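Local structure of hypothetical protein PH0250 (Pyrococcus horikoshii, 2EKD) at residues L31-V36 and G63-P68; N37-P42 and P113-V118; V44-L49 and Q73-G78; T51-Y56 and G79-G84. The protein is of unknown function but probably has a KaiC-like domain related to the P-loop NTPases, which would suggest a nucleotide-related role. All blocks are in the same frame, centred on the assembly; numbering follows the deposited sequence.

Four contacts knit together the alpha/beta fold around the neighbouring parallel strands 114-119, 44-48 and 73-77. The first segments follow one another from residue 31 to 56: the body of helix 29-37, loop, strand 44-48, start of helix 51-61. Their partners come later, at 63-68, 73-78 and 79-84 for contacts 1, 3 and 4, and at 113-118 for contact 2. Contacts 3 and 4 touch, their centres about 8 Å apart, whereas the centres of contacts 2 and 4 lie about 17 Å apart without touching. Contact 1 touches contacts 2 and 4, so the four contacts touch in a continuous series, 2 and 3 through neighbouring strands, 3 and 4 through D47 and K76.

Contact 1. Residues L31-V36 and G63-P68; sequences LLYYIV and GFDVAP
The hydroxyl of Y33 and the main-chain carbonyl of D65 supply the direct hydrogen bond between residues 31-36 and 63-68. Y33 OH donates to D65 O over 2.8 Å, meeting a lone pair in the carbonyl plane at a C=O...donor angle of 140°. The same oxygen lies beside the edge of the tyrosine ring, 3.1 Å from Y33 CE1. Water adds an indirect link: it accepts from D65 N at 2.8 Å and donates, weakly, to Y33 OH. Both polar backbone atoms of D65 are thereby engaged, and the phenol oxygen is both donor and acceptor.

Aromatic packing forms the second group. The edge of F64 meets the face of Y33 in a T-shaped pair, with centroids 5.0 Å apart and planes at 67°. The leading atom is F64 CD2, 3.7 Å from Y33 CD2 and set over the rim of the ring. Y33 gets there because its CG is anti to the backbone N (chi1 -174°), which sends the ring from the helix across to the loop.

This loop belongs to the beta-alpha-beta crossover joining parallel strands 44-48 and 73-77. G63 closes helix 51-61 with a Schellman motif, while V66 is the N-cap of helix 67-70; between them the chain is pinned to helix 29-37.

V36 packs on P68 one turn further along: V36 CG1 lies 3.5 Å from the carbonyl oxygen P68 O and 4.4 Å from P68 CB, and V36 also packs on I43 and V72. Y33 additionally touches L59 of helix 51-61, and F64 leans on L30.

Contact 2. Residues N37-P42 and P113-V118; sequences NNSKLP and PVINPV
L41 and I115 share the same first torsion, with L41 CG and I115 CG1 each anti to its own carbonyl carbon (chi1 -63° in both), but L41 then continues extended while I115 folds at chi2. The two side chains meet at about a right angle, L41 CD1 lying 3.9 Å from I115 CD1. Nearer the backbone, I115 CG1 is 4.0 Å from both L41 CB and S39 OG. The other branch of L41 turns to P113, its CD2 lying 3.9 Å from P113 O.

S39 is turned the other way, OG anti to the backbone N at -163°, which lets it donate to L41 O over 3.0 Å. This donor stands somewhat off the carbonyl plane, and the bond ties the loop back on itself just ahead of P42. The P42 ring packs on a branch of V114 (P42 CB to V114 CG1, 3.9 Å) and on the P113 carbonyl (P42 CD to P113 O, 3.6 Å). P113 itself follows a cis peptide bond.

The polar anchor is I115 N, which donates to P42 O at 2.9 Å with an N-H...O angle of 150°, reaching the oxygen nearly along the C=O axis. I115 is also backbone-bonded to V44, so it bridges P42 and V44, the two residues that flank I43. F9 of helix 5-9 packs against both S39 and I115. Bonding to residues on both sides of one facing position is the pattern of a parallel sheet, here at the start of strand 114-119, in a parallel alpha/beta sheet consistent with the P-loop NTPase clan of the family.

Contact 3. Residues V44-L49 and Q73-G78; sequences VVDDIL and QVIKMG
V45 and D47 each use both their N-H and their C=O to bind residues 73-77, and L49 N extends the series to M77 O. V45 N reaches Q73 O at 3.0 Å and V45 O receives I75 N at 2.8 Å. D47 N then goes to I75 O, and M77 N to D47 O at 2.8 Å. D47 O takes a second donor, a water 2.7 Å away that also accepts from K76 NZ.

On one face D46 and I75 lie side by side, D46 OD1 being 3.4 Å from I75 CB. Selenomethionine M77 is extended beyond CG: its SE packs on I48 CG1 at 3.7 Å, and its CE continues to D46 CG at 3.8 Å. On the opposite face of the sheet, V45 meets V74 and D47 lies alongside K76. D47 OD2 forms a salt bridge with K76 NZ, although as a hydrogen bond it is weak at 3.2 Å.

The strands are neighbours in a parallel sheet, inclined by 20°, and are linked by the beta-alpha-beta crossover that carries helices 51-61 and 67-70.

The charged groups are held by further direct partners: D47 OD1 accepts from Y52 N at the start of helix 51-61, while K76 NZ bonds to K81 O and forms a second salt bridge with D50. D46 receives weak bonds from Y102 OH and N116 ND2. Further out, I75 and M77 pack on Y102 of helix 99-105, and I48 on L121 and L124.

Contact 4. Residues T51-Y56 and G79-G84; sequences TYYEFY and GTKDIG
K81 NZ hydrogen-bonds to OD1 of N142 of the second subunit and, within its own chain, rests over the ring of Y53. The cation-pi contact is off-centre: NZ is 4.0 Å from the Y53 ring centroid, 33° off the normal, and approaches the CE2 side. K81 CG lies over the same face, 3.8 Å from the centroid, in a CH-pi contact. Bends at chi2 (76°) and chi4 (-51°) fold the lysine so that both its stem and its ammonium follow the ring. S141 of the second subunit also packs on Y53, placing this face of the helix beside the subunit interface.

I83 is inserted among three tyrosines. Its CD1 sits over a face of Y56, 4.1 Å from the ring centroid, while CG1 approaches the edge of Y53, 4.0 Å from CD1 of that ring. On the other branch, I83 CG2 packs on Y52 CE2 at 3.7 Å. The carbonyl of I83 lies at the edge of the Y52 ring, in its plane. Two of the hydroxyls are held elsewhere, Y52 OH by L69 O and Y56 OH by E70.

D50 accepts from the backbone N of both T80 and K81, fixing the start of the loop. Residues 79-84 lead from strand 73-77 to strand 85-90: the chain runs back beside helix 51-61 in a helix-free crossover between adjacent parallel strands, beside the outermost strand of the sheet within this chain.

Contact 1. Residues L31-V36 and G63-P68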
loop_
_atom_site.group_PDB
_atom_site.type_symbol
_atom_site.label_atom_id
_atom_site.label_comp_id
_atom_site.label_asym_id
_atom_site.label_seq_id
_atom_site.Cartn_x
_atom_site.Cartn_y
_atom_site.Cartn_z
ATOM N N LEU F 31 -28.404 -13.727 13.194
ATOM C CA LEU F 31 -28.067 -13.552 14.604
ATOM C C LEU F 31 -28.941 -12.459 15.199
ATOM O O LEU F 31 -29.317 -12.517 16.372
ATOM C CB LEU F 31 -26.594 -13.170 14.774
ATOM C CG LEU F 31 -26.175 -12.990 16.239
ATOM C CD1 LEU F 31 -26.372 -14.313 16.996
ATOM C CD2 LEU F 31 -24.716 -12.539 16.315
ATOM N N LEU F 32 -29.252 -11.458 14.382
ATOM C CA LEU F 32 -30.100 -10.366 14.827
ATOM C C LEU F 32 -31.495 -10.913 15.098
ATOM O O LEU F 32 -32.102 -10.606 16.120
ATOM C CB LEU F 32 -30.211 -9.277 13.760
ATOM C CG LEU F 32 -31.274 -8.248 14.173
ATOM C CD1 LEU F 32 -30.738 -7.431 15.356
ATOM C CD2 LEU F 32 -31.635 -7.352 13.000
ATOM N N TYR F 33 -32.008 -11.709 14.164
ATOM C CA TYR F 33 -33.335 -12.285 14.316
ATOM C C TYR F 33 -33.374 -13.095 15.605
ATOM O O TYR F 33 -34.332 -13.025 16.363
ATOM C CB TYR F 33 -33.669 -13.208 13.142
ATOM C CG TYR F 33 -35.093 -13.713 13.184
ATOM C CD1 TYR F 33 -36.152 -12.888 12.809
ATOM C CD2 TYR F 33 -35.387 -14.999 13.644
ATOM C CE1 TYR F 33 -37.467 -13.323 12.888
ATOM C CE2 TYR F 33 -36.708 -15.447 13.733
ATOM C CZ TYR F 33 -37.742 -14.601 13.352
ATOM O OH TYR F 33 -39.050 -15.024 13.434
ATOM N N TYR F 34 -32.319 -13.867 15.833
ATOM C CA TYR F 34 -32.204 -14.700 17.021
ATOM C C TYR F 34 -32.291 -13.864 18.295
ATOM O O TYR F 34 -32.969 -14.241 19.258
ATOM C CB TYR F 34 -30.883 -15.470 16.968
ATOM C CG TYR F 34 -30.518 -16.205 18.236
ATOM C CD1 TYR F 34 -30.918 -17.533 18.438
ATOM C CD2 TYR F 34 -29.747 -15.588 19.222
ATOM C CE1 TYR F 34 -30.552 -18.230 19.591
ATOM C CE2 TYR F 34 -29.373 -16.277 20.381
ATOM C CZ TYR F 34 -29.776 -17.595 20.557
ATOM O OH TYR F 34 -29.385 -18.282 21.682
ATOM N N ILE F 35 -31.620 -12.721 18.296
ATOM C CA ILE F 35 -31.632 -11.838 19.455
ATOM C C ILE F 35 -33.000 -11.175 19.690
ATOM O O ILE F 35 -33.431 -11.024 20.835
ATOM C CB ILE F 35 -30.539 -10.743 19.320
ATOM C CG1 ILE F 35 -29.153 -11.373 19.508
ATOM C CG2 ILE F 35 -30.769 -9.629 20.342
ATOM C CD1 ILE F 35 -27.989 -10.384 19.368
ATOM N N VAL F 36 -33.685 -10.787 18.616
ATOM C CA VAL F 36 -34.987 -10.122 18.747
ATOM C C VAL F 36 -36.128 -11.116 19.052
ATOM O O VAL F 36 -36.888 -10.957 20.002
ATOM C CB VAL F 36 -35.328 -9.363 17.454
ATOM C CG1 VAL F 36 -36.748 -8.811 17.543
ATOM C CG2 VAL F 36 -34.371 -8.201 17.267
ATOM N N GLY F 63 -37.762 -15.929 4.148
ATOM C CA GLY F 63 -38.906 -16.683 4.634
ATOM C C GLY F 63 -39.178 -16.596 6.128
ATOM O O GLY F 63 -40.065 -17.276 6.647
ATOM N N PHE F 64 -38.421 -15.769 6.838
ATOM C CA PHE F 64 -38.639 -15.642 8.272
ATOM C C PHE F 64 -39.910 -14.854 8.575
ATOM O O PHE F 64 -40.380 -14.063 7.758
ATOM C CB PHE F 64 -37.456 -14.938 8.943
ATOM C CG PHE F 64 -36.204 -15.770 9.013
ATOM C CD1 PHE F 64 -35.475 -16.060 7.863
ATOM C CD2 PHE F 64 -35.753 -16.265 10.235
ATOM C CE1 PHE F 64 -34.315 -16.830 7.925
ATOM C CE2 PHE F 64 -34.590 -17.040 10.311
ATOM C CZ PHE F 64 -33.870 -17.322 9.152
ATOM N N ASP F 65 -40.476 -15.092 9.749
ATOM C CA ASP F 65 -41.646 -14.349 10.182
ATOM C C ASP F 65 -41.030 -13.087 10.778
ATOM O O ASP F 65 -40.383 -13.141 11.820
ATOM C CB ASP F 65 -42.411 -15.129 11.252
ATOM C CG ASP F 65 -43.421 -14.272 11.983
ATOM O OD1 ASP F 65 -44.244 -13.611 11.314
ATOM O OD2 ASP F 65 -43.391 -14.264 13.232
ATOM N N VAL F 66 -41.220 -11.958 10.107
ATOM C CA VAL F 66 -40.641 -10.701 10.558
ATOM C C VAL F 66 -41.542 -9.805 11.403
ATOM O O VAL F 66 -41.274 -8.614 11.544
ATOM C CB VAL F 66 -40.114 -9.886 9.355
ATOM C CG1 VAL F 66 -38.948 -10.615 8.715
ATOM C CG2 VAL F 66 -41.228 -9.686 8.330
ATOM N N ALA F 67 -42.608 -10.365 11.964
ATOM C CA ALA F 67 -43.488 -9.572 12.816
ATOM C C ALA F 67 -42.720 -9.149 14.082
ATOM O O ALA F 67 -42.849 -8.013 14.548
ATOM C CB ALA F 67 -44.727 -10.371 13.184
ATOM N N PRO F 68 -41.910 -10.058 14.655
ATOM C CA PRO F 68 -41.146 -9.711 15.859
ATOM C C PRO F 68 -40.244 -8.490 15.625
ATOM O O PRO F 68 -39.960 -7.729 16.547
ATOM C CB PRO F 68 -40.324 -10.971 16.127
ATOM C CG PRO F 68 -41.185 -12.061 15.590
ATOM C CD PRO F 68 -41.709 -11.474 14.297
HETATM O O HOH W 1 -39.580 -17.359 11.158
#

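Contact 2. Residues N37-P42 and P113-V118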
loop_
_atom_site.group_PDB
_atom_site.type_symbol
_atom_site.label_atom_id
_atom_site.label_comp_id
_atom_site.label_asym_id
_atom_site.label_seq_id
_atom_site.Cartn_x
_atom_site.Cartn_y
_atom_site.Cartn_z
ATOM N N ASN F 37 -36.274 -12.129 18.150
ATOM C CA ASN F 37 -37.320 -13.137 18.351
ATOM C C ASN F 37 -37.243 -13.699 19.776
ATOM O O ASN F 37 -38.200 -13.662 20.552
ATOM C CB ASN F 37 -37.070 -14.263 17.337
ATOM C CG ASN F 37 -38.292 -15.154 17.184
ATOM O OD1 ASN F 37 -38.195 -16.327 16.800
ATOM N ND2 ASN F 37 -39.479 -14.563 17.430
ATOM N N ASN F 38 -36.053 -14.283 20.075
ATOM C CA ASN F 38 -35.688 -14.795 21.384
ATOM C C ASN F 38 -35.406 -13.651 22.353
ATOM O O ASN F 38 -34.352 -13.029 22.331
ATOM C CB ASN F 38 -34.440 -15.663 21.227
ATOM C CG ASN F 38 -34.762 -16.848 20.353
ATOM O OD1 ASN F 38 -34.961 -17.966 20.822
ATOM N ND2 ASN F 38 -34.815 -16.584 19.036
ATOM N N SER F 39 -36.284 -13.291 23.287
ATOM C CA SER F 39 -35.931 -12.234 24.230
ATOM C C SER F 39 -37.035 -11.999 25.272
ATOM O O SER F 39 -38.142 -11.571 24.967
ATOM C CB SER F 39 -35.683 -10.949 23.438
ATOM O OG SER F 39 -34.963 -10.022 24.253
ATOM N N LYS F 40 -36.709 -12.334 26.534
ATOM C CA LYS F 40 -37.633 -12.008 27.618
ATOM C C LYS F 40 -37.552 -10.515 27.979
ATOM O O LYS F 40 -38.471 -9.926 28.546
ATOM C CB LYS F 40 -37.262 -12.858 28.834
ATOM C CG LYS F 40 -37.078 -14.337 28.480
ATOM C CD LYS F 40 -38.313 -14.933 27.806
ATOM C CE LYS F 40 -38.117 -16.405 27.424
ATOM N NZ LYS F 40 -36.961 -16.538 26.535
ATOM N N LEU F 41 -36.377 -9.921 27.663
ATOM C CA LEU F 41 -36.161 -8.501 27.939
ATOM C C LEU F 41 -36.635 -7.632 26.776
ATOM O O LEU F 41 -36.706 -8.063 25.633
ATOM C CB LEU F 41 -34.656 -8.280 28.129
ATOM C CG LEU F 41 -34.081 -9.027 29.329
ATOM C CD1 LEU F 41 -32.560 -8.883 29.416
ATOM C CD2 LEU F 41 -34.636 -8.517 30.659
ATOM N N PRO F 42 -36.967 -6.369 27.081
ATOM C CA PRO F 42 -37.416 -5.431 26.047
ATOM C C PRO F 42 -36.294 -5.170 25.034
ATOM O O PRO F 42 -35.142 -4.958 25.419
ATOM C CB PRO F 42 -37.764 -4.173 26.849
ATOM C CG PRO F 42 -38.174 -4.728 28.188
ATOM C CD PRO F 42 -37.130 -5.790 28.426
ATOM N N PRO F 113 -33.392 -3.743 32.414
ATOM C CA PRO F 113 -32.503 -3.451 31.283
ATOM C C PRO F 113 -33.096 -3.883 29.943
ATOM O O PRO F 113 -34.008 -4.710 29.892
ATOM C CB PRO F 113 -31.263 -4.259 31.622
ATOM C CG PRO F 113 -31.869 -5.509 32.171
ATOM C CD PRO F 113 -32.957 -4.976 33.098
ATOM N N VAL F 114 -32.569 -3.327 28.858
ATOM C CA VAL F 114 -33.046 -3.677 27.525
ATOM C C VAL F 114 -31.900 -4.213 26.671
ATOM O O VAL F 114 -30.741 -3.861 26.890
ATOM C CB VAL F 114 -33.665 -2.447 26.785
ATOM C CG1 VAL F 114 -34.751 -1.799 27.639
ATOM C CG2 VAL F 114 -32.590 -1.437 26.462
ATOM N N ILE F 115 -32.222 -5.083 25.722
ATOM C CA ILE F 115 -31.217 -5.610 24.806
ATOM C C ILE F 115 -31.226 -4.541 23.721
ATOM O O ILE F 115 -32.278 -4.228 23.157
ATOM C CB ILE F 115 -31.622 -6.989 24.242
ATOM C CG1 ILE F 115 -31.713 -8.004 25.390
ATOM C CG2 ILE F 115 -30.605 -7.456 23.205
ATOM C CD1 ILE F 115 -30.460 -8.088 26.247
ATOM N N ASN F 116 -30.055 -3.977 23.447
ATOM C CA ASN F 116 -29.928 -2.869 22.505
ATOM C C ASN F 116 -29.063 -3.125 21.268
ATOM O O ASN F 116 -27.866 -2.841 21.270
ATOM C CB ASN F 116 -29.382 -1.659 23.283
ATOM C CG ASN F 116 -29.301 -0.397 22.449
ATOM O OD1 ASN F 116 -28.579 0.535 22.805
ATOM N ND2 ASN F 116 -30.050 -0.347 21.346
ATOM N N PRO F 117 -29.654 -3.676 20.199
ATOM C CA PRO F 117 -28.864 -3.925 18.990
ATOM C C PRO F 117 -28.682 -2.612 18.238
ATOM O O PRO F 117 -29.655 -1.914 17.965
ATOM C CB PRO F 117 -29.734 -4.905 18.197
ATOM C CG PRO F 117 -30.569 -5.581 19.272
ATOM C CD PRO F 117 -30.927 -4.415 20.147
ATOM N N VAL F 118 -27.437 -2.273 17.926
ATOM C CA VAL F 118 -27.122 -1.053 17.183
ATOM C C VAL F 118 -26.634 -1.503 15.811
ATOM O O VAL F 118 -25.634 -2.215 15.706
ATOM C CB VAL F 118 -26.012 -0.242 17.876
ATOM C CG1 VAL F 118 -25.718 1.024 17.084
ATOM C CG2 VAL F 118 -26.439 0.112 19.298
#

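Contact 3. Residues V44-L49 and Q73-G78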
loop_
_atom_site.group_PDB
_atom_site.type_symbol
_atom_site.label_atom_id
_atom_site.label_comp_id
_atom_site.label_asym_id
_atom_site.label_seq_id
_atom_site.Cartn_x
_atom_site.Cartn_y
_atom_site.Cartn_z
ATOM N N VAL F 44 -34.668 -2.832 21.999
ATOM C CA VAL F 44 -34.644 -1.495 21.421
ATOM C C VAL F 44 -33.507 -1.454 20.404
ATOM O O VAL F 44 -32.339 -1.676 20.740
ATOM C CB VAL F 44 -34.418 -0.397 22.473
ATOM C CG1 VAL F 44 -34.307 0.962 21.788
ATOM C CG2 VAL F 44 -35.575 -0.377 23.456
ATOM N N VAL F 45 -33.861 -1.177 19.157
ATOM C CA VAL F 45 -32.893 -1.121 18.075
ATOM C C VAL F 45 -32.507 0.311 17.691
ATOM O O VAL F 45 -33.367 1.175 17.520
ATOM C CB VAL F 45 -33.454 -1.825 16.810
ATOM C CG1 VAL F 45 -32.466 -1.708 15.657
ATOM C CG2 VAL F 45 -33.764 -3.288 17.112
ATOM N N ASP F 46 -31.208 0.563 17.585
ATOM C CA ASP F 46 -30.730 1.867 17.148
ATOM C C ASP F 46 -30.427 1.639 15.667
ATOM O O ASP F 46 -29.461 0.959 15.310
ATOM C CB ASP F 46 -29.471 2.285 17.910
ATOM C CG ASP F 46 -29.762 2.637 19.355
ATOM O OD1 ASP F 46 -30.834 3.222 19.614
ATOM O OD2 ASP F 46 -28.923 2.347 20.233
ATOM N N ASP F 47 -31.284 2.187 14.818
ATOM C CA ASP F 47 -31.173 2.017 13.378
ATOM C C ASP F 47 -30.447 3.167 12.685
ATOM O O ASP F 47 -31.003 4.250 12.481
ATOM C CB ASP F 47 -32.580 1.826 12.809
ATOM C CG ASP F 47 -32.595 1.671 11.311
ATOM O OD1 ASP F 47 -31.529 1.403 10.716
ATOM O OD2 ASP F 47 -33.692 1.805 10.732
ATOM N N ILE F 48 -29.189 2.922 12.331
ATOM C CA ILE F 48 -28.384 3.933 11.661
ATOM C C ILE F 48 -28.475 3.787 10.148
ATOM O O ILE F 48 -28.219 2.714 9.595
ATOM C CB ILE F 48 -26.895 3.841 12.071
ATOM C CG1 ILE F 48 -26.755 3.972 13.591
ATOM C CG2 ILE F 48 -26.105 4.938 11.383
ATOM C CD1 ILE F 48 -25.366 3.612 14.121
ATOM N N LEU F 49 -28.856 4.880 9.494
ATOM C CA LEU F 49 -28.972 4.935 8.042
ATOM C C LEU F 49 -29.716 3.776 7.387
ATOM O O LEU F 49 -29.217 3.154 6.451
ATOM C CB LEU F 49 -27.574 5.082 7.436
ATOM C CG LEU F 49 -26.946 6.448 7.745
ATOM C CD1 LEU F 49 -25.455 6.453 7.426
ATOM C CD2 LEU F 49 -27.689 7.523 6.941
ATOM N N GLN F 73 -39.224 -1.588 19.584
ATOM C CA GLN F 73 -39.056 -0.142 19.565
ATOM C C GLN F 73 -37.758 0.201 18.831
ATOM O O GLN F 73 -36.758 -0.511 18.942
ATOM C CB GLN F 73 -39.030 0.407 20.993
ATOM C CG GLN F 73 -40.225 -0.048 21.839
ATOM C CD GLN F 73 -40.240 0.581 23.219
ATOM O OE1 GLN F 73 -40.771 1.675 23.410
ATOM N NE2 GLN F 73 -39.640 -0.100 24.186
ATOM N N VAL F 74 -37.780 1.299 18.084
ATOM C CA VAL F 74 -36.626 1.712 17.302
ATOM C C VAL F 74 -36.281 3.194 17.410
ATOM O O VAL F 74 -37.161 4.052 17.423
ATOM C CB VAL F 74 -36.853 1.376 15.802
ATOM C CG1 VAL F 74 -35.693 1.893 14.959
ATOM C CG2 VAL F 74 -37.015 -0.128 15.621
ATOM N N ILE F 75 -34.986 3.478 17.499
ATOM C CA ILE F 75 -34.487 4.845 17.549
ATOM C C ILE F 75 -33.708 5.008 16.247
ATOM O O ILE F 75 -32.627 4.434 16.082
ATOM C CB ILE F 75 -33.530 5.076 18.731
ATOM C CG1 ILE F 75 -34.280 4.905 20.053
ATOM C CG2 ILE F 75 -32.924 6.482 18.642
ATOM C CD1 ILE F 75 -33.422 5.157 21.276
ATOM N N LYS F 76 -34.270 5.773 15.316
ATOM C CA LYS F 76 -33.632 5.981 14.025
ATOM C C LYS F 76 -32.593 7.086 14.052
ATOM O O LYS F 76 -32.807 8.137 14.641
ATOM C CB LYS F 76 -34.688 6.283 12.949
ATOM C CG LYS F 76 -35.575 5.089 12.608
ATOM C CD LYS F 76 -36.517 5.378 11.435
ATOM C CE LYS F 76 -35.771 5.608 10.117
ATOM N NZ LYS F 76 -35.131 4.364 9.585
HETATM N N MSE F 77 -31.457 6.822 13.419
HETATM C CA MSE F 77 -30.369 7.790 13.333
HETATM C C MSE F 77 -30.164 8.000 11.831
HETATM O O MSE F 77 -29.348 7.335 11.191
HETATM C CB MSE F 77 -29.119 7.225 14.023
HETATM C CG MSE F 77 -29.435 6.671 15.427
HETATM SE SE MSE F 77 -28.033 6.055 16.385
HETATM C CE MSE F 77 -28.738 6.001 18.033
ATOM N N GLY F 78 -30.940 8.927 11.278
ATOM C CA GLY F 78 -30.896 9.187 9.851
ATOM C C GLY F 78 -31.792 8.133 9.226
ATOM O O GLY F 78 -32.489 7.416 9.947
HETATM O O HOH W 2 -32.220 4.919 10.137
#

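Contact 4. Residues T51-Y56 and G79-G84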
loop_
_atom_site.group_PDB
_atom_site.type_symbol
_atom_site.label_atom_id
_atom_site.label_comp_id
_atom_site.label_asym_id
_atom_site.label_seq_id
_atom_site.Cartn_x
_atom_site.Cartn_y
_atom_site.Cartn_z
ATOM N N THR F 51 -30.221 0.721 8.134
ATOM C CA THR F 51 -29.624 -0.605 8.120
ATOM C C THR F 51 -30.627 -1.658 8.609
ATOM O O THR F 51 -30.595 -2.807 8.168
ATOM C CB THR F 51 -28.348 -0.643 8.992
ATOM O OG1 THR F 51 -27.431 0.353 8.517
ATOM C CG2 THR F 51 -27.680 -2.017 8.923
ATOM N N TYR F 52 -31.531 -1.263 9.504
ATOM C CA TYR F 52 -32.528 -2.196 10.020
ATOM C C TYR F 52 -33.416 -2.669 8.870
ATOM O O TYR F 52 -33.724 -3.857 8.756
ATOM C CB TYR F 52 -33.358 -1.529 11.121
ATOM C CG TYR F 52 -34.233 -2.487 11.906
ATOM C CD1 TYR F 52 -33.796 -3.778 12.203
ATOM C CD2 TYR F 52 -35.475 -2.079 12.405
ATOM C CE1 TYR F 52 -34.567 -4.637 12.984
ATOM C CE2 TYR F 52 -36.257 -2.933 13.188
ATOM C CZ TYR F 52 -35.792 -4.209 13.477
ATOM O OH TYR F 52 -36.531 -5.042 14.284
ATOM N N TYR F 53 -33.806 -1.740 8.004
ATOM C CA TYR F 53 -34.619 -2.082 6.842
ATOM C C TYR F 53 -33.917 -3.159 5.997
ATOM O O TYR F 53 -34.559 -4.099 5.526
ATOM C CB TYR F 53 -34.869 -0.837 5.979
ATOM C CG TYR F 53 -35.476 -1.152 4.625
ATOM C CD1 TYR F 53 -36.823 -1.500 4.502
ATOM C CD2 TYR F 53 -34.686 -1.157 3.472
ATOM C CE1 TYR F 53 -37.368 -1.851 3.264
ATOM C CE2 TYR F 53 -35.221 -1.508 2.230
ATOM C CZ TYR F 53 -36.560 -1.859 2.135
ATOM O OH TYR F 53 -37.073 -2.269 0.921
ATOM N N GLU F 54 -32.604 -3.018 5.805
ATOM C CA GLU F 54 -31.840 -3.989 5.009
ATOM C C GLU F 54 -31.823 -5.370 5.672
ATOM O O GLU F 54 -31.987 -6.386 4.993
ATOM C CB GLU F 54 -30.403 -3.495 4.786
ATOM C CG GLU F 54 -30.318 -2.066 4.252
ATOM C CD GLU F 54 -28.891 -1.595 3.984
ATOM O OE1 GLU F 54 -27.969 -1.985 4.729
ATOM O OE2 GLU F 54 -28.694 -0.814 3.030
ATOM N N PHE F 55 -31.623 -5.411 6.990
ATOM C CA PHE F 55 -31.621 -6.689 7.716
ATOM C C PHE F 55 -33.009 -7.313 7.634
ATOM O O PHE F 55 -33.162 -8.515 7.403
ATOM C CB PHE F 55 -31.256 -6.483 9.193
ATOM C CG PHE F 55 -29.775 -6.486 9.468
ATOM C CD1 PHE F 55 -28.921 -5.636 8.782
ATOM C CD2 PHE F 55 -29.241 -7.327 10.440
ATOM C CE1 PHE F 55 -27.552 -5.621 9.059
ATOM C CE2 PHE F 55 -27.877 -7.319 10.724
ATOM C CZ PHE F 55 -27.032 -6.461 10.029
ATOM N N TYR F 56 -34.019 -6.473 7.827
ATOM C CA TYR F 56 -35.417 -6.890 7.778
ATOM C C TYR F 56 -35.780 -7.504 6.426
ATOM O O TYR F 56 -36.361 -8.583 6.360
ATOM C CB TYR F 56 -36.303 -5.673 8.046
ATOM C CG TYR F 56 -37.777 -5.892 7.832
ATOM C CD1 TYR F 56 -38.571 -6.449 8.830
ATOM C CD2 TYR F 56 -38.386 -5.506 6.639
ATOM C CE1 TYR F 56 -39.936 -6.607 8.651
ATOM C CE2 TYR F 56 -39.749 -5.664 6.445
ATOM C CZ TYR F 56 -40.522 -6.212 7.458
ATOM O OH TYR F 56 -41.879 -6.353 7.277
ATOM N N GLY F 79 -31.788 8.024 7.903
ATOM C CA GLY F 79 -32.614 7.018 7.261
ATOM C C GLY F 79 -33.954 7.515 6.753
ATOM O O GLY F 79 -34.425 8.581 7.139
ATOM N N THR F 80 -34.568 6.707 5.892
ATOM C CA THR F 80 -35.855 7.010 5.271
ATOM C C THR F 80 -36.858 5.862 5.427
ATOM O O THR F 80 -38.072 6.070 5.344
ATOM C CB THR F 80 -35.650 7.305 3.757
ATOM O OG1 THR F 80 -35.282 8.680 3.592
ATOM C CG2 THR F 80 -36.907 6.994 2.949
ATOM N N LYS F 81 -36.348 4.654 5.649
ATOM C CA LYS F 81 -37.200 3.480 5.793
ATOM C C LYS F 81 -37.597 3.169 7.229
ATOM O O LYS F 81 -36.763 2.787 8.053
ATOM C CB LYS F 81 -36.523 2.251 5.183
ATOM C CG LYS F 81 -36.512 2.223 3.668
ATOM C CD LYS F 81 -35.487 3.167 3.085
ATOM C CE LYS F 81 -35.525 3.115 1.568
ATOM N NZ LYS F 81 -35.452 1.711 1.070
ATOM N N ASP F 82 -38.885 3.318 7.509
ATOM C CA ASP F 82 -39.428 3.059 8.833
ATOM C C ASP F 82 -39.806 1.595 9.055
ATOM O O ASP F 82 -40.749 1.085 8.445
ATOM C CB ASP F 82 -40.656 3.938 9.066
ATOM C CG ASP F 82 -40.311 5.271 9.692
ATOM O OD1 ASP F 82 -39.217 5.804 9.411
ATOM O OD2 ASP F 82 -41.145 5.793 10.462
ATOM N N ILE F 83 -39.061 0.928 9.931
ATOM C CA ILE F 83 -39.324 -0.464 10.281
ATOM C C ILE F 83 -39.376 -0.528 11.803
ATOM O O ILE F 83 -38.479 -0.021 12.481
ATOM C CB ILE F 83 -38.213 -1.406 9.780
ATOM C CG1 ILE F 83 -38.153 -1.378 8.249
ATOM C CG2 ILE F 83 -38.476 -2.828 10.274
ATOM C CD1 ILE F 83 -39.404 -1.928 7.566
ATOM N N GLY F 84 -40.433 -1.138 12.334
ATOM C CA GLY F 84 -40.585 -1.238 13.773
ATOM C C GLY F 84 -41.298 -0.025 14.340
ATOM O O GLY F 84 -41.728 0.846 13.594
#